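PDB 3FWT: macrophage migration inhibitory factor-like protein from Leishmania major, which belongs to the macrophage migration inhibitory factor family, small alpha/beta proteins that assemble as trimers around a core of beta-sheets. Local coordinates for residues Q25-V30 against T67-Q72; V81-W86 against I116-Y121. One frame throughout, in Å; residues are numbered along the deposited sequence.

Contact 1: Q25-V30 against T67-Q72; sequences QTIVSV and TPISFQ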
loop_
_atom_site.group_PDB
_atom_site.type_symbol
_atom_site.label_atom_id
_atom_site.label_comp_id
_atom_site.label_asym_id
_atom_site.label_seq_id
_atom_site.Cartn_x
_atom_site.Cartn_y
_atom_site.Cartn_z
ATOM N N GLN A 25 7.086 -3.192 -2.101
ATOM C CA GLN A 25 6.642 -2.150 -3.041
ATOM C C GLN A 25 7.473 -0.864 -2.974
ATOM O O GLN A 25 7.561 -0.219 -1.945
ATOM C CB GLN A 25 5.140 -1.759 -2.806
ATOM C CG GLN A 25 4.685 -0.740 -3.923
ATOM C CD GLN A 25 3.224 -0.239 -3.864
ATOM O OE1 GLN A 25 2.517 -0.439 -2.900
ATOM N NE2 GLN A 25 2.760 0.258 -4.999
ATOM N N THR A 26 8.038 -0.484 -4.111
ATOM C CA THR A 26 8.892 0.658 -4.196
ATOM C C THR A 26 8.058 1.676 -4.965
ATOM O O THR A 26 7.728 1.426 -6.102
ATOM C CB THR A 26 10.173 0.346 -5.014
ATOM O OG1 THR A 26 11.007 -0.581 -4.289
ATOM C CG2 THR A 26 10.992 1.617 -5.267
ATOM N N ILE A 27 7.829 2.823 -4.350
ATOM C CA ILE A 27 7.125 3.997 -4.923
ATOM C C ILE A 27 8.173 5.127 -5.052
ATOM O O ILE A 27 8.728 5.587 -4.035
ATOM C CB ILE A 27 5.942 4.414 -4.073
ATOM C CG1 ILE A 27 5.080 3.197 -3.715
ATOM C CG2 ILE A 27 5.145 5.632 -4.721
ATOM C CD1 ILE A 27 3.766 3.590 -2.923
ATOM N N VAL A 28 8.398 5.545 -6.298
ATOM C CA VAL A 28 9.383 6.577 -6.623
ATOM C C VAL A 28 8.807 7.638 -7.547
ATOM O O VAL A 28 7.951 7.348 -8.377
ATOM C CB VAL A 28 10.699 5.996 -7.146
ATOM C CG1 VAL A 28 11.219 5.001 -6.124
ATOM C CG2 VAL A 28 10.616 5.232 -8.507
ATOM N N SER A 29 9.236 8.893 -7.333
ATOM C CA SER A 29 8.778 9.990 -8.202
ATOM C C SER A 29 9.551 10.108 -9.515
ATOM O O SER A 29 9.060 10.731 -10.451
ATOM C CB SER A 29 8.826 11.305 -7.474
ATOM O OG SER A 29 10.108 11.453 -6.879
ATOM N N VAL A 30 10.710 9.457 -9.611
ATOM C CA VAL A 30 11.462 9.351 -10.864
ATOM C C VAL A 30 10.953 8.231 -11.797
ATOM O O VAL A 30 10.180 7.378 -11.405
ATOM C CB VAL A 30 12.948 9.026 -10.588
ATOM C CG1 VAL A 30 13.523 9.911 -9.530
ATOM C CG2 VAL A 30 13.117 7.549 -10.101
ATOM N N THR A 67 5.607 8.404 -9.576
ATOM C CA THR A 67 4.478 8.692 -8.645
ATOM C C THR A 67 4.917 9.945 -7.905
ATOM O O THR A 67 5.933 9.922 -7.192
ATOM C CB THR A 67 4.316 7.529 -7.700
ATOM O OG1 THR A 67 3.954 6.363 -8.496
ATOM C CG2 THR A 67 3.171 7.778 -6.640
ATOM N N PRO A 68 4.218 11.076 -8.107
ATOM C CA PRO A 68 4.716 12.242 -7.376
ATOM C C PRO A 68 4.734 12.060 -5.841
ATOM O O PRO A 68 3.849 11.475 -5.278
ATOM C CB PRO A 68 3.741 13.367 -7.806
ATOM C CG PRO A 68 3.321 12.914 -9.167
ATOM C CD PRO A 68 3.154 11.418 -9.057
ATOM N N ILE A 69 5.799 12.553 -5.183
ATOM C CA ILE A 69 5.913 12.445 -3.756
ATOM C C ILE A 69 6.326 13.812 -3.241
ATOM O O ILE A 69 7.303 14.405 -3.714
ATOM C CB ILE A 69 6.979 11.414 -3.297
ATOM C CG1 ILE A 69 6.465 9.968 -3.648
ATOM C CG2 ILE A 69 7.238 11.534 -1.699
ATOM C CD1 ILE A 69 7.592 8.893 -3.573
ATOM N N SER A 70 5.649 14.266 -2.205
ATOM C CA SER A 70 6.110 15.510 -1.601
ATOM C C SER A 70 6.774 15.262 -0.260
ATOM O O SER A 70 6.308 14.441 0.525
ATOM C CB SER A 70 4.913 16.488 -1.421
ATOM O OG SER A 70 5.514 17.718 -1.085
ATOM N N PHE A 71 7.824 16.020 0.067
ATOM C CA PHE A 71 8.489 15.761 1.377
ATOM C C PHE A 71 9.349 16.954 1.735
ATOM O O PHE A 71 10.045 17.399 0.905
ATOM C CB PHE A 71 9.378 14.517 1.283
ATOM C CG PHE A 71 10.020 14.122 2.552
ATOM C CD1 PHE A 71 9.271 13.917 3.728
ATOM C CD2 PHE A 71 11.412 13.887 2.573
ATOM C CE1 PHE A 71 9.932 13.514 4.965
ATOM C CE2 PHE A 71 12.040 13.480 3.752
ATOM C CZ PHE A 71 11.289 13.284 4.946
ATOM N N GLN A 72 9.260 17.416 2.983
ATOM C CA GLN A 72 9.937 18.642 3.426
ATOM C C GLN A 72 9.672 19.820 2.483
ATOM O O GLN A 72 10.595 20.543 2.149
ATOM C CB GLN A 72 11.420 18.345 3.515
ATOM C CG GLN A 72 11.559 17.215 4.540
ATOM C CD GLN A 72 12.928 16.970 5.042
ATOM O OE1 GLN A 72 13.899 16.825 4.274
ATOM N NE2 GLN A 72 13.023 16.852 6.353
HETATM O O HOH W 1 9.388 13.387 -5.060
#
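Peptide groups, not rings, are the flat groups that meet between Val-28 and Thr-67. Thr-67 N donates to Val-28 O at 2.8 Å in a nearly straight bond (172° at the hydrogen), with the donor tilted 22° from the carbonyl plane. The aromatic ring of segment 67-72, Phe-71, has Gln-72 CG over the centre of one face, and Tyr-117 meets it edge-to-face. Next to the hydrogen bond, the CA of Ser-29 packs closely on Thr-67 O at 3.0 Å, a CA-H...O contact. The methyls come next. Ile-27 CG2 and Thr-67 CG2 touch at 3.5 Å, tighter than usual. Both branches lie anti to their own backbone N, which brings the two methyls together and turns Thr-67 OG1 back to Asp-65 O. Ile-69 CD1 reaches Ile-27 O at 3.5 Å and packs on Ile-27 CG2 at 4.2 Å. One water joins Ser-29 OG (2.8 Å) to Ile-69 O (2.7 Å). Ser-29 OG is also bonded to Ala-78 N. Strand 69-70 forms an antiparallel ladder with a strand of the second subunit. The contact thus joins the end of strand 22-28 to a segment that pairs with the second subunit. With one direct backbone bond, one water and a few methyls, it is a local attachment and not a continuous strand ladder.

Contact 2: V81-W86 against I116-Y121; sequences VRVESW and IYVFYY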
loop_
_atom_site.group_PDB
_atom_site.type_symbol
_atom_site.label_atom_id
_atom_site.label_comp_id
_atom_site.label_asym_id
_atom_site.label_seq_id
_atom_site.Cartn_x
_atom_site.Cartn_y
_atom_site.Cartn_z
ATOM N N VAL A 81 9.412 2.852 0.442
ATOM C CA VAL A 81 9.366 1.389 0.217
ATOM C C VAL A 81 8.584 0.699 1.305
ATOM O O VAL A 81 8.843 0.997 2.508
ATOM C CB VAL A 81 10.807 0.845 0.226
ATOM C CG1 VAL A 81 10.793 -0.693 0.080
ATOM C CG2 VAL A 81 11.633 1.595 -0.918
ATOM N N ARG A 82 7.611 -0.166 0.938
ATOM C CA ARG A 82 6.817 -0.863 1.938
ATOM C C ARG A 82 7.271 -2.338 1.897
ATOM O O ARG A 82 7.204 -2.981 0.842
ATOM C CB ARG A 82 5.329 -0.789 1.615
ATOM C CG ARG A 82 4.432 -1.375 2.739
ATOM C CD ARG A 82 2.972 -1.133 2.497
ATOM N NE ARG A 82 2.403 -2.060 1.486
ATOM C CZ ARG A 82 2.192 -1.759 0.185
ATOM N NH1 ARG A 82 2.444 -0.537 -0.278
ATOM N NH2 ARG A 82 1.689 -2.664 -0.661
ATOM N N VAL A 83 7.754 -2.874 3.028
ATOM C CA VAL A 83 8.244 -4.242 3.059
ATOM C C VAL A 83 7.209 -5.019 3.855
ATOM O O VAL A 83 6.877 -4.630 4.977
ATOM C CB VAL A 83 9.573 -4.354 3.804
ATOM C CG1 VAL A 83 10.201 -5.825 3.714
ATOM C CG2 VAL A 83 10.574 -3.269 3.287
ATOM N N GLU A 84 6.768 -6.137 3.302
ATOM C CA GLU A 84 5.744 -6.949 3.938
ATOM C C GLU A 84 6.199 -8.398 3.992
ATOM O O GLU A 84 6.990 -8.848 3.170
ATOM C CB GLU A 84 4.462 -6.903 3.115
ATOM C CG GLU A 84 3.927 -5.451 3.068
ATOM C CD GLU A 84 2.740 -5.341 2.165
ATOM O OE1 GLU A 84 2.532 -4.261 1.572
ATOM O OE2 GLU A 84 2.025 -6.335 2.020
ATOM N N SER A 85 5.714 -9.132 4.981
ATOM C CA SER A 85 6.119 -10.530 5.012
ATOM C C SER A 85 5.219 -11.247 6.026
ATOM O O SER A 85 4.568 -10.595 6.818
ATOM C CB SER A 85 7.610 -10.656 5.375
ATOM O OG SER A 85 7.850 -10.053 6.616
ATOM N N TRP A 86 5.131 -12.561 5.929
ATOM C CA TRP A 86 4.412 -13.374 6.904
ATOM C C TRP A 86 5.138 -13.435 8.221
ATOM O O TRP A 86 6.379 -13.517 8.267
ATOM C CB TRP A 86 4.230 -14.808 6.378
ATOM C CG TRP A 86 3.465 -15.699 7.340
ATOM C CD1 TRP A 86 2.098 -15.857 7.423
ATOM C CD2 TRP A 86 4.031 -16.557 8.361
ATOM N NE1 TRP A 86 1.789 -16.743 8.418
ATOM C CE2 TRP A 86 2.944 -17.187 9.017
ATOM C CE3 TRP A 86 5.344 -16.829 8.794
ATOM C CZ2 TRP A 86 3.127 -18.098 10.070
ATOM C CZ3 TRP A 86 5.536 -17.734 9.865
ATOM C CH2 TRP A 86 4.426 -18.347 10.486
ATOM N N ILE A 116 14.384 9.114 1.551
ATOM C CA ILE A 116 13.926 7.716 1.342
ATOM C C ILE A 116 13.251 7.241 2.629
ATOM O O ILE A 116 13.872 7.319 3.718
ATOM C CB ILE A 116 15.096 6.741 1.009
ATOM C CG1 ILE A 116 15.724 7.085 -0.351
ATOM C CG2 ILE A 116 14.572 5.287 0.963
ATOM C CD1 ILE A 116 17.118 6.305 -0.589
ATOM N N TYR A 117 11.991 6.820 2.558
ATOM C CA TYR A 117 11.299 6.233 3.735
ATOM C C TYR A 117 11.162 4.725 3.511
ATOM O O TYR A 117 10.836 4.263 2.385
ATOM C CB TYR A 117 9.916 6.854 3.930
ATOM C CG TYR A 117 9.815 8.008 4.884
ATOM C CD1 TYR A 117 10.940 8.681 5.316
ATOM C CD2 TYR A 117 8.568 8.466 5.294
ATOM C CE1 TYR A 117 10.844 9.706 6.183
ATOM C CE2 TYR A 117 8.435 9.492 6.177
ATOM C CZ TYR A 117 9.579 10.111 6.605
ATOM O OH TYR A 117 9.466 11.109 7.479
ATOM N N VAL A 118 11.473 3.919 4.526
ATOM C CA VAL A 118 11.215 2.457 4.433
ATOM C C VAL A 118 10.348 2.038 5.635
ATOM O O VAL A 118 10.695 2.396 6.785
ATOM C CB VAL A 118 12.495 1.633 4.385
ATOM C CG1 VAL A 118 12.202 0.095 4.043
ATOM C CG2 VAL A 118 13.441 2.216 3.325
ATOM N N PHE A 119 9.188 1.407 5.378
ATOM C CA PHE A 119 8.316 0.907 6.450
ATOM C C PHE A 119 8.134 -0.614 6.348
ATOM O O PHE A 119 8.005 -1.145 5.259
ATOM C CB PHE A 119 6.922 1.508 6.343
ATOM C CG PHE A 119 6.862 2.940 6.698
ATOM C CD1 PHE A 119 7.444 3.890 5.876
ATOM C CD2 PHE A 119 6.155 3.363 7.804
ATOM C CE1 PHE A 119 7.350 5.187 6.208
ATOM C CE2 PHE A 119 6.078 4.691 8.130
ATOM C CZ PHE A 119 6.681 5.587 7.320
ATOM N N TYR A 120 8.114 -1.322 7.487
ATOM C CA TYR A 120 7.992 -2.763 7.469
ATOM C C TYR A 120 6.674 -3.178 8.160
ATOM O O TYR A 120 6.324 -2.724 9.308
ATOM C CB TYR A 120 9.168 -3.470 8.216
ATOM C CG TYR A 120 10.522 -3.110 7.696
ATOM C CD1 TYR A 120 11.003 -1.845 7.836
ATOM C CD2 TYR A 120 11.271 -4.022 6.961
ATOM C CE1 TYR A 120 12.242 -1.501 7.337
ATOM C CE2 TYR A 120 12.469 -3.721 6.478
ATOM C CZ TYR A 120 12.970 -2.451 6.661
ATOM O OH TYR A 120 14.166 -2.121 6.146
ATOM N N TYR A 121 5.931 -4.021 7.475
ATOM C CA TYR A 121 4.709 -4.569 8.057
ATOM C C TYR A 121 4.733 -6.094 7.969
ATOM O O TYR A 121 5.468 -6.697 7.194
ATOM C CB TYR A 121 3.440 -4.058 7.353
ATOM C CG TYR A 121 3.327 -2.566 7.417
ATOM C CD1 TYR A 121 3.727 -1.779 6.348
ATOM C CD2 TYR A 121 2.842 -1.932 8.547
ATOM C CE1 TYR A 121 3.689 -0.404 6.444
ATOM C CE2 TYR A 121 2.790 -0.580 8.632
ATOM C CZ TYR A 121 3.202 0.199 7.594
ATOM O OH TYR A 121 3.117 1.567 7.719
#
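Val-81 N donates to Tyr-117 O, and Phe-119 N to Val-81 O. Val-83 N then donates to Phe-119 O, and Tyr-121 N to Val-83 O at 2.7 Å. These four backbone hydrogen bonds tie 81-86 to 116-121 in parallel register. A fifth, from Ser-85 N to Tyr-121 O at 3.3 Å, is weak. CA-H...O contacts fill in between, as from Tyr-120 CA to Val-83 O. Helix 92-109 links the two parallel neighbours in a beta-alpha-beta unit of the MIF fold, and Tyr-120 packs on its Met-97 and Ile-101. Apolar contacts occupy the same face. Val-83 CG2 meets Val-118 CG1 at 3.8 Å. It also lies over one face of the Tyr-120 ring in a CH-pi contact, 4.1 Å from the centroid and offset toward the rim. Tyr-120 CG is anti to the carbonyl carbon (chi1 -56°), which sets its ring alongside Val-83, both pointing the same way. Tyr-120 OH bonds to Thr-98 OG1. On the other face, Arg-82 CG touches the Tyr-121 ring at its edge, 3.7 Å from CD1, and the two side chains cross at about a right angle. Arg-82 NH1 bonds to Gln-25 OE1 of the same chain. Other polar contacts of this face reach other chains: Tyr-121 OH bonds to Glu-84 of the second subunit, and Arg-82 NH2 to Tyr-80 of the third.

In the fold
Both contacts are buried, but the centre of contact 2 lies about 6 Å from the centre of the chain, that of contact 1 about 13 Å. Contact 2 joins two neighbouring strands of the central sheet by a regular ladder. Contact 1 is mixed and local, at the end of strand 22-28. Strands 22-28 and 79-85 are neighbours, so one strand of contact 1 lies beside one of contact 2 in the same sheet. The contacts also touch directly: Gln-25 OE1 and Arg-82 NH1 lie 2.6 Å apart, a probable hydrogen bond. Both reach the second subunit, contact 1 through the ladder of Ile-69 and Ser-70, contact 2 through that of Tyr-117 to Phe-119 and the Tyr-121 hydroxyl.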